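Local structure of ubiquitin-like-specific protease 2 (Saccharomyces cerevisiae, 5LNB) at residues C126-L131 with D176-F181. The protein is a cysteine protease of the Ulp1 (C48) family that cleaves SUMO from modified proteins, this chain being the piece that holds its catalytic domain. Numbering follows the deposited sequence.
Sequences CIITNL and DPIKEF
I128 on strand 122-129 and I178 on helix 172-190 have the closest CA atoms of the two segments, 9.5 Å apart, a spacing that side chains must bridge. I178 does so with both of its branches. Its chi1 of -59° sets CG1 beside the backbone N and leaves the CG2 methyl anti to that N, where it meets I128 CD1 at 3.8 Å. The other branch is extended (chi2 179°), which carries CD1 to C126 SG, also at 3.8 Å. The bonds from CA to CB of C126 and I128, two residues apart on the strand, both aim at the helix, so the two residues on this side of the strand both meet I178. The contact thus packs helix 172-190 against one face of the mixed sheet, on strand 122-129, in the Ulp1-type catalytic domain. The two isoleucines cross at a slant. C126 and I128 also touch I115 of strand 112-119, while F181, one helical turn after I178, sets its ring edge-to-face with that of F83. All three touching residues are buried, yet only 109 Å² is shared: a small, wholly apolar contact of methyls and sulfur, resting on van der Waals packing and exclusion of water.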
loop_
_atom_site.group_PDB
_atom_site.type_symbol
_atom_site.label_atom_id
_atom_site.label_comp_id
_atom_site.label_asym_id
_atom_site.label_seq_id
_atom_site.Cartn_x
_atom_site.Cartn_y
_atom_site.Cartn_z
ATOM N N CYS A 126 -0.215 2.777 6.006
ATOM C CA CYS A 126 -0.297 4.219 6.149
ATOM C C CYS A 126 0.146 4.882 4.850
ATOM O O CYS A 126 0.752 4.258 3.982
ATOM C CB CYS A 126 0.531 4.724 7.335
ATOM S SG CYS A 126 2.272 4.550 7.126
ATOM N N ILE A 127 -0.210 6.153 4.721
ATOM C CA ILE A 127 0.162 6.990 3.591
ATOM C C ILE A 127 0.651 8.310 4.170
ATOM O O ILE A 127 -0.079 8.970 4.924
ATOM C CB ILE A 127 -1.009 7.214 2.618
ATOM C CG1 ILE A 127 -1.472 5.890 2.031
ATOM C CG2 ILE A 127 -0.608 8.187 1.505
ATOM C CD1 ILE A 127 -2.610 6.015 1.006
ATOM N N ILE A 128 1.890 8.673 3.855
ATOM C CA ILE A 128 2.504 9.882 4.396
ATOM C C ILE A 128 2.219 11.035 3.446
ATOM O O ILE A 128 2.554 10.961 2.258
ATOM C CB ILE A 128 4.015 9.704 4.594
ATOM C CG1 ILE A 128 4.313 8.386 5.313
ATOM C CG2 ILE A 128 4.582 10.893 5.375
ATOM C CD1 ILE A 128 5.796 8.180 5.587
ATOM N N THR A 129 1.607 12.101 3.963
ATOM C CA THR A 129 1.287 13.278 3.169
ATOM C C THR A 129 1.997 14.512 3.721
ATOM O O THR A 129 2.451 14.543 4.871
ATOM C CB THR A 129 -0.232 13.533 3.138
ATOM O OG1 THR A 129 -0.694 13.842 4.463
ATOM C CG2 THR A 129 -0.978 12.302 2.614
ATOM N N ASN A 130 2.077 15.542 2.879
ATOM C CA ASN A 130 2.612 16.868 3.186
ATOM C C ASN A 130 4.137 16.908 3.260
ATOM O O ASN A 130 4.690 17.962 3.637
ATOM C CB ASN A 130 2.037 17.441 4.488
ATOM C CG ASN A 130 0.627 17.936 4.308
ATOM O OD1 ASN A 130 0.232 18.291 3.197
ATOM N ND2 ASN A 130 -0.151 17.960 5.392
ATOM N N LEU A 131 4.840 15.823 2.923
ATOM C CA LEU A 131 6.297 15.898 2.876
ATOM C C LEU A 131 6.756 16.927 1.853
ATOM O O LEU A 131 7.750 17.626 2.073
ATOM C CB LEU A 131 6.892 14.532 2.558
ATOM C CG LEU A 131 6.659 13.429 3.599
ATOM C CD1 LEU A 131 7.160 12.104 3.043
ATOM C CD2 LEU A 131 7.360 13.782 4.899
ATOM N N ASP A 176 5.524 5.041 15.355
ATOM C CA ASP A 176 6.634 5.830 15.872
ATOM C C ASP A 176 7.937 5.567 15.124
ATOM O O ASP A 176 8.670 6.530 14.870
ATOM C CB ASP A 176 6.801 5.585 17.379
ATOM C CG ASP A 176 7.988 6.338 17.970
ATOM O OD1 ASP A 176 9.086 5.740 18.087
ATOM O OD2 ASP A 176 7.833 7.543 18.286
ATOM N N PRO A 177 8.284 4.328 14.764
ATOM C CA PRO A 177 9.496 4.133 13.951
ATOM C C PRO A 177 9.452 4.886 12.637
ATOM O O PRO A 177 10.504 5.263 12.111
ATOM C CB PRO A 177 9.526 2.614 13.728
ATOM C CG PRO A 177 8.777 2.053 14.885
ATOM C CD PRO A 177 7.703 3.053 15.211
ATOM N N ILE A 178 8.267 5.120 12.079
ATOM C CA ILE A 178 8.208 5.851 10.821
ATOM C C ILE A 178 8.463 7.329 11.063
ATOM O O ILE A 178 9.098 8.001 10.242
ATOM C CB ILE A 178 6.868 5.606 10.103
ATOM C CG1 ILE A 178 6.686 4.110 9.825
ATOM C CG2 ILE A 178 6.815 6.411 8.803
ATOM C CD1 ILE A 178 5.383 3.761 9.141
ATOM N N LYS A 179 7.985 7.860 12.191
ATOM C CA LYS A 179 8.337 9.227 12.563
ATOM C C LYS A 179 9.850 9.396 12.637
ATOM O O LYS A 179 10.408 10.353 12.090
ATOM C CB LYS A 179 7.696 9.596 13.896
ATOM C CG LYS A 179 6.192 9.551 13.917
ATOM C CD LYS A 179 5.660 10.392 15.063
ATOM C CE LYS A 179 4.147 10.291 15.187
ATOM N NZ LYS A 179 3.668 11.074 16.392
ATOM N N GLU A 180 10.535 8.474 13.317
ATOM C CA GLU A 180 11.981 8.611 13.474
ATOM C C GLU A 180 12.696 8.445 12.140
ATOM O O GLU A 180 13.678 9.145 11.858
ATOM C CB GLU A 180 12.493 7.603 14.504
ATOM C CG GLU A 180 11.906 7.809 15.913
ATOM C CD GLU A 180 12.388 9.097 16.605
ATOM O OE1 GLU A 180 13.504 9.584 16.301
ATOM O OE2 GLU A 180 11.645 9.623 17.465
ATOM N N PHE A 181 12.205 7.531 11.299
ATOM C CA PHE A 181 12.738 7.392 9.949
ATOM C C PHE A 181 12.687 8.718 9.203
ATOM O O PHE A 181 13.670 9.135 8.581
ATOM C CB PHE A 181 11.952 6.327 9.184
ATOM C CG PHE A 181 12.203 6.357 7.710
ATOM C CD1 PHE A 181 13.363 5.799 7.183
ATOM C CD2 PHE A 181 11.307 6.980 6.855
ATOM C CE1 PHE A 181 13.608 5.834 5.826
ATOM C CE2 PHE A 181 11.544 7.020 5.493
ATOM C CZ PHE A 181 12.702 6.447 4.973
#